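Local coordinates for 2,4-dihydroxyhept-2-ene-1,7-dioic acid aldolase (PDB 6BDE), which binds a b-type heme and probably serves as an H-NOX sensor of nitric oxide through the heme iron, at residues L129-K134 and F174-N179; A97-H102 and P117-E122. The protein carries 1 engineered substitution. All coordinates share one frame; numbering follows the deposited sequence.

Both contacts involve the antiparallel sheet beside the heme, and their centres lie 11 Å apart on the same side of the chain's centre. Contact 2 closes first along the chain, setting the start of helix 99-110 against strand 118-121; contact 1 follows, pairing strand 128-134 with strand 171-178. Strand 128-134 lies between strands 118-121 and 171-178, so the two contacts meet directly: Ile132 N is 2.9 Å from Val120 O, a probable hydrogen bond. Both also reach the heme, contact 1 through Tyr133 and contact 2 through Ile99, Pro117 and Phe119. Strand 118-121 thus links the helix carrying His104, the axial iron ligand, to strand 128-134, where Tyr133 hydrogen-bonds a propionate.

Contact 1: L129-K134 and F174-N179; sequences LTMIYK and FIINKN. With HEM (protoporphyrin IX containing Fe), chain B.
Met131 and Phe174 form a hydrogen-bonded antiparallel pair, with Phe174 N donating to Met131 O over 2.7 Å and Met131 N returning a bond to Phe174 O. Leu129 and Ile176 form the next hydrogen-bonded pair, again with two N-H...O bonds. Between them comes the non-hydrogen-bonded pair Thr130-Ile175, where Thr130 CA lies 3.2 Å from Phe174 O, a CA-H...O contact.

Tyr133 continues the face of Leu129 and Met131. Its CB packs against Phe174 CE1 at 3.5 Å, and CG lies near the same atom, the two side chains running side by side. With CG anti to the backbone N (chi1 163°), the ring is carried on to the heme, where CE1 passes the methyl CMD. At the tip OH donates a short 2.5 Å bond to the propionate oxygen O1D, an atom that lies in the ring plane at its edge. This is the tyrosine of the Tyr-x-Ser-x-Arg motif of H-NOX proteins; Ser135 and Arg137 also hydrogen-bond the heme. OH is bonded to Met139 N as well, so two partners fix its position. A phenylalanine here would keep the ring but would probably leave both O1D and Met139 N without this hydroxyl partner.

Farther along the same face, Ile176 CD1 meets Leu129 CD2 at 4.0 Å. Met131 is bent at its last torsion (chi3 -60°), which swings CE round to within 4.1 Å of that same Ile176 methyl. Branched and flexible apolar chains suit this buried face, which Met147 and Phe151 of helix 140-153 also touch.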
ATOM      1  N   LEU A 129       8.664  -8.810  13.705  1.00 38.32           N
ATOM      2  CA  LEU A 129       7.901  -9.547  12.706  1.00 33.94           C
ATOM      3  C   LEU A 129       8.679  -9.564  11.400  1.00 33.87           C
ATOM      4  O   LEU A 129       9.067  -8.507  10.895  1.00 36.94           O
ATOM      5  CB  LEU A 129       6.518  -8.920  12.492  1.00 34.02           C
ATOM      6  CG  LEU A 129       5.641  -9.584  11.427  1.00 34.41           C
ATOM      7  CD1 LEU A 129       5.255 -10.987  11.865  1.00 37.97           C
ATOM      8  CD2 LEU A 129       4.407  -8.744  11.153  1.00 31.16           C
ATOM      9  N   THR A 130       8.904 -10.761  10.862  1.00 34.11           N
ATOM     10  CA  THR A 130       9.555 -10.938   9.570  1.00 33.36           C
ATOM     11  C   THR A 130       8.579 -11.635   8.635  1.00 30.41           C
ATOM     12  O   THR A 130       8.134 -12.752   8.921  1.00 33.01           O
ATOM     13  CB  THR A 130      10.849 -11.744   9.703  1.00 38.09           C
ATOM     14  OG1 THR A 130      11.782 -11.024  10.520  1.00 38.60           O
ATOM     15  CG2 THR A 130      11.469 -11.987   8.332  1.00 34.54           C
ATOM     16  N   MET A 131       8.244 -10.977   7.528  1.00 30.60           N
ATOM     17  CA  MET A 131       7.280 -11.497   6.572  1.00 31.05           C
ATOM     18  C   MET A 131       7.851 -11.438   5.164  1.00 33.40           C
ATOM     19  O   MET A 131       8.668 -10.571   4.841  1.00 33.37           O
ATOM     20  CB  MET A 131       5.959 -10.717   6.617  1.00 34.55           C
ATOM     21  CG  MET A 131       5.162 -10.901   7.893  1.00 37.83           C
ATOM     22  SD  MET A 131       3.504 -10.211   7.749  1.00 38.41           S
ATOM     23  CE  MET A 131       3.880  -8.497   7.400  1.00 35.31           C
ATOM     24  N   ILE A 132       7.407 -12.370   4.326  1.00 30.60           N
ATOM     25  CA  ILE A 132       7.769 -12.402   2.915  1.00 35.53           C
ATOM     26  C   ILE A 132       6.592 -11.867   2.113  1.00 29.46           C
ATOM     27  O   ILE A 132       5.483 -12.411   2.181  1.00 31.79           O
ATOM     28  CB  ILE A 132       8.149 -13.820   2.458  1.00 32.68           C
ATOM     29  CG1 ILE A 132       9.275 -14.381   3.325  1.00 38.56           C
ATOM     30  CG2 ILE A 132       8.569 -13.805   0.996  1.00 33.34           C
ATOM     31  CD1 ILE A 132      10.554 -13.575   3.258  1.00 36.41           C
ATOM     32  N   TYR A 133       6.832 -10.799   1.362  1.00 30.36           N
ATOM     33  CA  TYR A 133       5.834 -10.201   0.489  1.00 24.72           C
ATOM     34  C   TYR A 133       6.053 -10.716  -0.926  1.00 27.09           C
ATOM     35  O   TYR A 133       7.179 -10.689  -1.431  1.00 28.21           O
ATOM     36  CB  TYR A 133       5.931  -8.673   0.531  1.00 26.90           C
ATOM     37  CG  TYR A 133       5.239  -7.949  -0.607  1.00 25.38           C
ATOM     38  CD1 TYR A 133       3.898  -7.602  -0.518  1.00 25.57           C
ATOM     39  CD2 TYR A 133       5.934  -7.588  -1.755  1.00 26.20           C
ATOM     40  CE1 TYR A 133       3.263  -6.932  -1.547  1.00 26.94           C
ATOM     41  CE2 TYR A 133       5.306  -6.921  -2.791  1.00 28.66           C
ATOM     42  CZ  TYR A 133       3.971  -6.595  -2.680  1.00 26.32           C
ATOM     43  OH  TYR A 133       3.338  -5.927  -3.705  1.00 28.81           O
ATOM     44  N   LYS A 134       4.983 -11.192  -1.559  1.00 27.56           N
ATOM     45  CA  LYS A 134       5.049 -11.697  -2.925  1.00 30.28           C
ATOM     46  C   LYS A 134       3.890 -11.120  -3.720  1.00 30.76           C
ATOM     47  O   LYS A 134       2.729 -11.265  -3.323  1.00 32.34           O
ATOM     48  CB  LYS A 134       5.017 -13.229  -2.954  1.00 31.77           C
ATOM     49  CG  LYS A 134       6.354 -13.874  -2.632  1.00 33.82           C
ATOM     50  CD  LYS A 134       6.366 -15.355  -2.976  1.00 34.22           C
ATOM     51  CE  LYS A 134       7.682 -15.995  -2.563  1.00 38.86           C
ATOM     52  NZ  LYS A 134       7.778 -17.420  -2.981  1.00 36.10           N
ATOM     53  N   PHE A 174      10.242  -8.407   4.514  1.00 27.02           N
ATOM     54  CA  PHE A 174      10.024  -7.301   5.438  1.00 27.19           C
ATOM     55  C   PHE A 174      10.547  -7.698   6.812  1.00 28.82           C
ATOM     56  O   PHE A 174      10.099  -8.697   7.384  1.00 31.12           O
ATOM     57  CB  PHE A 174       8.541  -6.940   5.523  1.00 30.41           C
ATOM     58  CG  PHE A 174       8.046  -6.101   4.380  1.00 27.91           C
ATOM     59  CD1 PHE A 174       7.846  -6.657   3.127  1.00 26.90           C
ATOM     60  CD2 PHE A 174       7.763  -4.758   4.563  1.00 33.32           C
ATOM     61  CE1 PHE A 174       7.382  -5.885   2.076  1.00 26.39           C
ATOM     62  CE2 PHE A 174       7.297  -3.983   3.517  1.00 31.99           C
ATOM     63  CZ  PHE A 174       7.108  -4.546   2.273  1.00 25.39           C
ATOM     64  N   ILE A 175      11.487  -6.921   7.338  1.00 28.43           N
ATOM     65  CA  ILE A 175      12.015  -7.123   8.682  1.00 32.21           C
ATOM     66  C   ILE A 175      11.518  -5.958   9.527  1.00 36.09           C
ATOM     67  O   ILE A 175      12.030  -4.837   9.427  1.00 36.31           O
ATOM     68  CB  ILE A 175      13.544  -7.224   8.695  1.00 42.11           C
ATOM     69  CG1 ILE A 175      14.018  -8.234   7.649  1.00 49.31           C
ATOM     70  CG2 ILE A 175      14.036  -7.623  10.077  1.00 45.40           C
ATOM     71  CD1 ILE A 175      15.521  -8.406   7.599  1.00 54.99           C
ATOM     72  N   ILE A 176      10.513  -6.217  10.358  1.00 32.75           N
ATOM     73  CA  ILE A 176       9.836  -5.191  11.141  1.00 33.13           C
ATOM     74  C   ILE A 176      10.252  -5.332  12.597  1.00 32.43           C
ATOM     75  O   ILE A 176      10.120  -6.411  13.187  1.00 35.89           O
ATOM     76  CB  ILE A 176       8.309  -5.293  10.994  1.00 33.31           C
ATOM     77  CG1 ILE A 176       7.909  -5.237   9.519  1.00 34.83           C
ATOM     78  CG2 ILE A 176       7.628  -4.184  11.777  1.00 36.91           C
ATOM     79  CD1 ILE A 176       6.699  -6.084   9.183  1.00 34.50           C
ATOM     80  N   ASN A 177      10.748  -4.241  13.179  1.00 36.01           N
ATOM     81  CA  ASN A 177      11.165  -4.213  14.577  1.00 41.75           C
ATOM     82  C   ASN A 177      10.591  -2.961  15.224  1.00 46.29           C
ATOM     83  O   ASN A 177      10.960  -1.843  14.850  1.00 41.16           O
ATOM     84  CB  ASN A 177      12.688  -4.241  14.702  1.00 51.69           C
ATOM     85  CG  ASN A 177      13.241  -5.650  14.771  1.00 63.90           C
ATOM     86  OD1 ASN A 177      13.245  -6.277  15.829  1.00 66.93           O
ATOM     87  ND2 ASN A 177      13.714  -6.155  13.637  1.00 64.45           N
ATOM     88  N   LYS A 178       9.689  -3.147  16.186  1.00 41.31           N
ATOM     89  CA  LYS A 178       9.136  -2.011  16.909  1.00 44.97           C
ATOM     90  C   LYS A 178      10.246  -1.278  17.649  1.00 46.71           C
ATOM     91  O   LYS A 178      11.100  -1.892  18.293  1.00 46.45           O
ATOM     92  CB  LYS A 178       8.052  -2.473  17.884  1.00 55.36           C
ATOM     93  CG  LYS A 178       6.825  -1.572  17.903  1.00 57.83           C
ATOM     94  CD  LYS A 178       5.745  -2.121  18.818  1.00 58.02           C
ATOM     95  CE  LYS A 178       6.183  -2.088  20.270  1.00 62.78           C
ATOM     96  NZ  LYS A 178       5.183  -2.735  21.162  1.00 63.82           N
ATOM     97  N   ASN A 179      10.229   0.047  17.547  1.00 46.99           N
ATOM     98  CA  ASN A 179      11.365   0.855  17.957  1.00 53.79           C
ATOM     99  C   ASN A 179      11.537   0.863  19.473  1.00 67.66           C
ATOM    100  O   ASN A 179      10.606   0.596  20.239  1.00 65.77           O
ATOM    101  CB  ASN A 179      11.205   2.289  17.452  1.00 39.85           C
ATOM    102  CG  ASN A 179      11.693   2.461  16.030  1.00 47.28           C
ATOM    103  OD1 ASN A 179      12.771   1.990  15.671  1.00 57.57           O
ATOM    104  ND2 ASN A 179      10.898   3.137  15.210  1.00 44.93           N
TER
HETATM  105  CHA HEM B 201      -4.118  -4.218  -2.300  1.00 38.91           C
HETATM  106  CHB HEM B 201      -8.127  -3.481   1.287  1.00 36.41           C
HETATM  107  CHC HEM B 201      -4.499  -3.764   5.426  1.00 37.90           C
HETATM  108  CHD HEM B 201      -0.442  -4.254   1.818  1.00 31.59           C
HETATM  109  C1A HEM B 201      -5.446  -3.974  -1.261  1.00 35.01           C
HETATM  110  C2A HEM B 201      -6.552  -3.569  -2.044  1.00 39.84           C
HETATM  111  C3A HEM B 201      -7.535  -3.392  -1.157  1.00 38.67           C
HETATM  112  C4A HEM B 201      -6.946  -3.694   0.088  1.00 36.53           C
HETATM  113  CMA HEM B 201      -8.975  -2.963  -1.431  1.00 39.23           C
HETATM  114  CAA HEM B 201      -6.622  -3.405  -3.562  1.00 32.68           C
HETATM  115  CBA HEM B 201      -7.023  -4.754  -4.164  1.00 36.99           C
HETATM  116  CGA HEM B 201      -7.250  -4.647  -5.670  1.00 38.82           C
HETATM  117  O1A HEM B 201      -7.773  -5.608  -6.295  1.00 40.13           O
HETATM  118  O2A HEM B 201      -6.919  -3.602  -6.290  1.00 40.66           O
HETATM  119  C1B HEM B 201      -7.252  -3.479   2.691  1.00 36.52           C
HETATM  120  C2B HEM B 201      -7.931  -3.003   3.990  1.00 36.40           C
HETATM  121  C3B HEM B 201      -6.941  -3.102   5.012  1.00 39.00           C
HETATM  122  C4B HEM B 201      -5.723  -3.629   4.311  1.00 35.51           C
HETATM  123  CMB HEM B 201      -9.378  -2.534   4.144  1.00 46.72           C
HETATM  124  CAB HEM B 201      -7.074  -2.773   6.495  1.00 38.06           C
HETATM  125  CBB HEM B 201      -7.994  -3.359   7.233  1.00 53.14           C
HETATM  126  C1C HEM B 201      -3.118  -3.887   4.422  1.00 34.91           C
HETATM  127  C2C HEM B 201      -1.942  -3.634   5.162  1.00 32.73           C
HETATM  128  C3C HEM B 201      -0.947  -3.756   4.267  1.00 33.14           C
HETATM  129  C4C HEM B 201      -1.590  -4.079   3.057  1.00 31.83           C
HETATM  130  CMC HEM B 201      -1.826  -3.300   6.648  1.00 35.05           C
HETATM  131  CAC HEM B 201       0.551  -3.597   4.508  1.00 43.12           C
HETATM  132  CBC HEM B 201       1.312  -4.665   4.604  1.00 46.74           C
HETATM  133  C1D HEM B 201      -1.397  -4.227   0.442  1.00 30.76           C
HETATM  134  C2D HEM B 201      -0.515  -4.028  -0.768  1.00 29.79           C
HETATM  135  C3D HEM B 201      -1.411  -4.010  -1.870  1.00 27.82           C
HETATM  136  C4D HEM B 201      -2.825  -4.197  -1.278  1.00 30.76           C
HETATM  137  CMD HEM B 201       1.005  -3.894  -0.811  1.00 30.63           C
HETATM  138  CAD HEM B 201      -1.040  -3.841  -3.343  1.00 30.61           C
HETATM  139  CBD HEM B 201      -1.412  -5.082  -4.149  1.00 32.71           C
HETATM  140  CGD HEM B 201      -0.180  -5.969  -4.293  1.00 32.24           C
HETATM  141  O1D HEM B 201       0.837  -5.741  -3.587  1.00 30.69           O
HETATM  142  O2D HEM B 201      -0.191  -6.926  -5.110  1.00 30.75           O
HETATM  143  NA  HEM B 201      -5.580  -4.014   0.132  1.00 35.39           N
HETATM  144  NB  HEM B 201      -5.758  -3.833   2.839  1.00 37.45           N
HETATM  145  NC  HEM B 201      -2.993  -4.118   3.047  1.00 33.52           N
HETATM  146  ND  HEM B 201      -2.874  -4.269   0.263  1.00 32.89           N
HETATM  147 FE   HEM B 201      -4.338  -4.593   1.619  1.00 33.46          FE

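Contact 2: A97-H102 and P117-E122; sequences ASIENH and PTFVVE. With HEM (protoporphyrin IX containing Fe), chain B.
Glu100 and Phe119 supply the direct hydrogen bond of this contact: Phe119 N donates to Glu100 OE1 over 2.9 Å, almost straight (167°), reaching the oxygen from 46° above the carboxylate plane. Strand 118-121 pairs with strand 128-134 through Thr118 and Val120, and the N-H of Phe119 turns to the other side, where a helix rather than a strand stands; an acidic side chain therefore fits here, supplying the acceptor. CG of Glu100 is anti to the backbone N, and a bend at chi2 (70°) folds the carboxylate back over the strand, with CB only 3.2 Å from Phe119 O.

Two waters extend this polar link. One donates to both Glu100 OE1 and Pro117 O, the second to OE2 and the same carbonyl, so Pro117 O accepts a bond from each water. The first water also sits at the edge of the Phe119 ring, in its plane.

The remaining contacts are apolar. Ile99 CG2 lies 3.9 Å from Phe119 CD2, the two side chains meeting at a slant, while at the other end of the contact the small Ala97 lets its CB approach Val121 CG2 at 4.2 Å.

Three side chains go on to the heme. Ile99 CD1 and Phe119 CZ each come within 3.4 Å of the vinyl carbon CBC, and the compact ring of Pro117 lies against the propionate, its CB 3.4 Å from O1D. Ile99 and Pro117 also touch His104, the axial iron ligand, on helix 99-110. Helix start and strand together form part of the proximal wall of the H-NOX heme pocket.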
ATOM      1  N   ALA A  97       0.686  -9.321  11.239  1.00 31.59           N
ATOM      2  CA  ALA A  97       0.739 -10.772  11.101  1.00 37.65           C
ATOM      3  C   ALA A  97      -0.617 -11.376  10.763  1.00 37.24           C
ATOM      4  O   ALA A  97      -0.702 -12.596  10.578  1.00 37.81           O
ATOM      5  CB  ALA A  97       1.286 -11.404  12.381  1.00 36.95           C
ATOM      6  N   SER A  98      -1.667 -10.561  10.679  1.00 39.18           N
ATOM      7  CA  SER A  98      -3.013 -11.032  10.382  1.00 40.81           C
ATOM      8  C   SER A  98      -3.517 -10.544   9.030  1.00 36.39           C
ATOM      9  O   SER A  98      -4.708 -10.691   8.734  1.00 39.29           O
ATOM     10  CB  SER A  98      -3.975 -10.598  11.488  1.00 38.27           C
ATOM     11  OG  SER A  98      -3.559 -11.094  12.748  1.00 41.00           O
ATOM     12  N   ILE A  99      -2.644  -9.963   8.207  1.00 32.88           N
ATOM     13  CA  ILE A  99      -3.063  -9.482   6.894  1.00 32.83           C
ATOM     14  C   ILE A  99      -3.492 -10.648   6.013  1.00 36.63           C
ATOM     15  O   ILE A  99      -4.537 -10.600   5.354  1.00 37.31           O
ATOM     16  CB  ILE A  99      -1.933  -8.670   6.235  1.00 31.28           C
ATOM     17  CG1 ILE A  99      -1.587  -7.445   7.080  1.00 32.35           C
ATOM     18  CG2 ILE A  99      -2.323  -8.255   4.822  1.00 36.31           C
ATOM     19  CD1 ILE A  99      -0.240  -6.854   6.749  1.00 33.58           C
ATOM     20  N   GLU A 100      -2.697 -11.718   6.002  1.00 33.06           N
ATOM     21  CA  GLU A 100      -2.938 -12.813   5.069  1.00 32.42           C
ATOM     22  C   GLU A 100      -4.166 -13.627   5.464  1.00 36.20           C
ATOM     23  O   GLU A 100      -5.025 -13.916   4.623  1.00 36.05           O
ATOM     24  CB  GLU A 100      -1.702 -13.709   4.987  1.00 33.37           C
ATOM     25  CG  GLU A 100      -1.849 -14.887   4.035  1.00 34.14           C
ATOM     26  CD  GLU A 100      -1.893 -14.464   2.577  1.00 37.55           C
ATOM     27  OE1 GLU A 100      -1.410 -13.355   2.262  1.00 40.53           O
ATOM     28  OE2 GLU A 100      -2.410 -15.240   1.747  1.00 45.46           O
ATOM     29  N   ASN A 101      -4.270 -14.010   6.736  1.00 38.46           N
ATOM     30  CA  ASN A 101      -5.289 -14.958   7.163  1.00 37.80           C
ATOM     31  C   ASN A 101      -6.538 -14.303   7.740  1.00 43.97           C
ATOM     32  O   ASN A 101      -7.456 -15.020   8.153  1.00 42.68           O
ATOM     33  CB  ASN A 101      -4.702 -15.949   8.179  1.00 40.37           C
ATOM     34  CG  ASN A 101      -4.146 -15.271   9.420  1.00 42.52           C
ATOM     35  OD1 ASN A 101      -4.354 -14.079   9.646  1.00 41.98           O
ATOM     36  ND2 ASN A 101      -3.429 -16.037  10.234  1.00 50.85           N
ATOM     37  N   HIS A 102      -6.608 -12.973   7.780  1.00 39.79           N
ATOM     38  CA  HIS A 102      -7.834 -12.323   8.230  1.00 38.56           C
ATOM     39  C   HIS A 102      -8.182 -11.096   7.397  1.00 37.58           C
ATOM     40  O   HIS A 102      -9.245 -11.053   6.770  1.00 42.04           O
ATOM     41  CB  HIS A 102      -7.738 -11.919   9.702  1.00 40.78           C
ATOM     42  CG  HIS A 102      -8.953 -11.201  10.203  1.00 52.39           C
ATOM     43  ND1 HIS A 102      -8.881 -10.055  10.965  1.00 56.17           N
ATOM     44  CD2 HIS A 102     -10.271 -11.462  10.039  1.00 59.70           C
ATOM     45  CE1 HIS A 102     -10.103  -9.643  11.253  1.00 63.81           C
ATOM     46  NE2 HIS A 102     -10.965 -10.479  10.703  1.00 57.17           N
ATOM     47  N   PRO A 117      -1.767  -9.242  -2.711  1.00 28.29           N
ATOM     48  CA  PRO A 117      -0.472  -9.899  -2.534  1.00 29.62           C
ATOM     49  C   PRO A 117      -0.583 -11.009  -1.494  1.00 30.19           C
ATOM     50  O   PRO A 117      -1.634 -11.234  -0.897  1.00 32.85           O
ATOM     51  CB  PRO A 117       0.426  -8.762  -2.050  1.00 30.66           C
ATOM     52  CG  PRO A 117      -0.499  -7.891  -1.273  1.00 31.62           C
ATOM     53  CD  PRO A 117      -1.835  -7.962  -1.981  1.00 27.92           C
ATOM     54  N   THR A 118       0.528 -11.706  -1.285  1.00 26.24           N
ATOM     55  CA  THR A 118       0.636 -12.708  -0.236  1.00 30.11           C
ATOM     56  C   THR A 118       1.668 -12.263   0.789  1.00 26.49           C
ATOM     57  O   THR A 118       2.726 -11.733   0.432  1.00 29.11           O
ATOM     58  CB  THR A 118       1.020 -14.079  -0.803  1.00 34.74           C
ATOM     59  OG1 THR A 118       2.091 -13.933  -1.743  1.00 35.80           O
ATOM     60  CG2 THR A 118      -0.170 -14.714  -1.501  1.00 30.26           C
ATOM     61  N   PHE A 119       1.344 -12.458   2.063  1.00 30.10           N
ATOM     62  CA  PHE A 119       2.266 -12.220   3.164  1.00 30.22           C
ATOM     63  C   PHE A 119       2.421 -13.515   3.946  1.00 33.77           C
ATOM     64  O   PHE A 119       1.425 -14.105   4.378  1.00 37.29           O
ATOM     65  CB  PHE A 119       1.768 -11.103   4.086  1.00 27.82           C
ATOM     66  CG  PHE A 119       1.977  -9.718   3.537  1.00 29.28           C
ATOM     67  CD1 PHE A 119       3.192  -9.069   3.697  1.00 30.72           C
ATOM     68  CD2 PHE A 119       0.954  -9.061   2.874  1.00 32.29           C
ATOM     69  CE1 PHE A 119       3.384  -7.793   3.199  1.00 32.98           C
ATOM     70  CE2 PHE A 119       1.139  -7.784   2.373  1.00 29.44           C
ATOM     71  CZ  PHE A 119       2.356  -7.150   2.535  1.00 29.65           C
ATOM     72  N   VAL A 120       3.661 -13.961   4.119  1.00 28.80           N
ATOM     73  CA  VAL A 120       3.963 -15.194   4.837  1.00 34.32           C
ATOM     74  C   VAL A 120       4.860 -14.847   6.016  1.00 32.39           C
ATOM     75  O   VAL A 120       5.971 -14.335   5.828  1.00 31.55           O
ATOM     76  CB  VAL A 120       4.632 -16.236   3.928  1.00 33.96           C
ATOM     77  CG1 VAL A 120       4.894 -17.521   4.698  1.00 32.68           C
ATOM     78  CG2 VAL A 120       3.766 -16.502   2.710  1.00 36.29           C
ATOM     79  N   VAL A 121       4.380 -15.127   7.224  1.00 33.50           N
ATOM     80  CA  VAL A 121       5.161 -14.881   8.430  1.00 35.13           C
ATOM     81  C   VAL A 121       6.214 -15.971   8.569  1.00 32.66           C
ATOM     82  O   VAL A 121       5.904 -17.166   8.483  1.00 34.35           O
ATOM     83  CB  VAL A 121       4.252 -14.829   9.666  1.00 32.84           C
ATOM     84  CG1 VAL A 121       5.083 -14.655  10.931  1.00 37.06           C
ATOM     85  CG2 VAL A 121       3.235 -13.707   9.531  1.00 33.33           C
ATOM     86  N   GLU A 122       7.466 -15.562   8.772  1.00 34.01           N
ATOM     87  CA  GLU A 122       8.549 -16.490   9.065  1.00 38.78           C
ATOM     88  C   GLU A 122       9.015 -16.431  10.510  1.00 42.12           C
ATOM     89  O   GLU A 122       9.399 -17.463  11.064  1.00 48.43           O
ATOM     90  CB  GLU A 122       9.746 -16.224   8.142  1.00 41.28           C
ATOM     91  CG  GLU A 122       9.471 -16.523   6.677  1.00 38.45           C
ATOM     92  CD  GLU A 122      10.712 -16.407   5.813  1.00 49.54           C
ATOM     93  OE1 GLU A 122      11.659 -15.702   6.219  1.00 50.29           O
ATOM     94  OE2 GLU A 122      10.740 -17.023   4.726  1.00 48.76           O
TER
HETATM   95  CHA HEM B 201      -4.118  -4.218  -2.300  1.00 38.91           C
HETATM   96  CHB HEM B 201      -8.127  -3.481   1.287  1.00 36.41           C
HETATM   97  CHC HEM B 201      -4.499  -3.764   5.426  1.00 37.90           C
HETATM   98  CHD HEM B 201      -0.442  -4.254   1.818  1.00 31.59           C
HETATM   99  C1A HEM B 201      -5.446  -3.974  -1.261  1.00 35.01           C
HETATM  100  C2A HEM B 201      -6.552  -3.569  -2.044  1.00 39.84           C
HETATM  101  C3A HEM B 201      -7.535  -3.392  -1.157  1.00 38.67           C
HETATM  102  C4A HEM B 201      -6.946  -3.694   0.088  1.00 36.53           C
HETATM  103  CMA HEM B 201      -8.975  -2.963  -1.431  1.00 39.23           C
HETATM  104  CAA HEM B 201      -6.622  -3.405  -3.562  1.00 32.68           C
HETATM  105  CBA HEM B 201      -7.023  -4.754  -4.164  1.00 36.99           C
HETATM  106  CGA HEM B 201      -7.250  -4.647  -5.670  1.00 38.82           C
HETATM  107  O1A HEM B 201      -7.773  -5.608  -6.295  1.00 40.13           O
HETATM  108  O2A HEM B 201      -6.919  -3.602  -6.290  1.00 40.66           O
HETATM  109  C1B HEM B 201      -7.252  -3.479   2.691  1.00 36.52           C
HETATM  110  C2B HEM B 201      -7.931  -3.003   3.990  1.00 36.40           C
HETATM  111  C3B HEM B 201      -6.941  -3.102   5.012  1.00 39.00           C
HETATM  112  C4B HEM B 201      -5.723  -3.629   4.311  1.00 35.51           C
HETATM  113  CMB HEM B 201      -9.378  -2.534   4.144  1.00 46.72           C
HETATM  114  CAB HEM B 201      -7.074  -2.773   6.495  1.00 38.06           C
HETATM  115  CBB HEM B 201      -7.994  -3.359   7.233  1.00 53.14           C
HETATM  116  C1C HEM B 201      -3.118  -3.887   4.422  1.00 34.91           C
HETATM  117  C2C HEM B 201      -1.942  -3.634   5.162  1.00 32.73           C
HETATM  118  C3C HEM B 201      -0.947  -3.756   4.267  1.00 33.14           C
HETATM  119  C4C HEM B 201      -1.590  -4.079   3.057  1.00 31.83           C
HETATM  120  CMC HEM B 201      -1.826  -3.300   6.648  1.00 35.05           C
HETATM  121  CAC HEM B 201       0.551  -3.597   4.508  1.00 43.12           C
HETATM  122  CBC HEM B 201       1.312  -4.665   4.604  1.00 46.74           C
HETATM  123  C1D HEM B 201      -1.397  -4.227   0.442  1.00 30.76           C
HETATM  124  C2D HEM B 201      -0.515  -4.028  -0.768  1.00 29.79           C
HETATM  125  C3D HEM B 201      -1.411  -4.010  -1.870  1.00 27.82           C
HETATM  126  C4D HEM B 201      -2.825  -4.197  -1.278  1.00 30.76           C
HETATM  127  CMD HEM B 201       1.005  -3.894  -0.811  1.00 30.63           C
HETATM  128  CAD HEM B 201      -1.040  -3.841  -3.343  1.00 30.61           C
HETATM  129  CBD HEM B 201      -1.412  -5.082  -4.149  1.00 32.71           C
HETATM  130  CGD HEM B 201      -0.180  -5.969  -4.293  1.00 32.24           C
HETATM  131  O1D HEM B 201       0.837  -5.741  -3.587  1.00 30.69           O
HETATM  132  O2D HEM B 201      -0.191  -6.926  -5.110  1.00 30.75           O
HETATM  133  NA  HEM B 201      -5.580  -4.014   0.132  1.00 35.39           N
HETATM  134  NB  HEM B 201      -5.758  -3.833   2.839  1.00 37.45           N
HETATM  135  NC  HEM B 201      -2.993  -4.118   3.047  1.00 33.52           N
HETATM  136  ND  HEM B 201      -2.874  -4.269   0.263  1.00 32.89           N
HETATM  137 FE   HEM B 201      -4.338  -4.593   1.619  1.00 33.46          FE
HETATM  138  O   HOH W   1      -2.006 -10.795   1.758  1.00 36.71           O
HETATM  139  O   HOH W   2      -3.530 -13.245  -0.424  1.00 49.83           O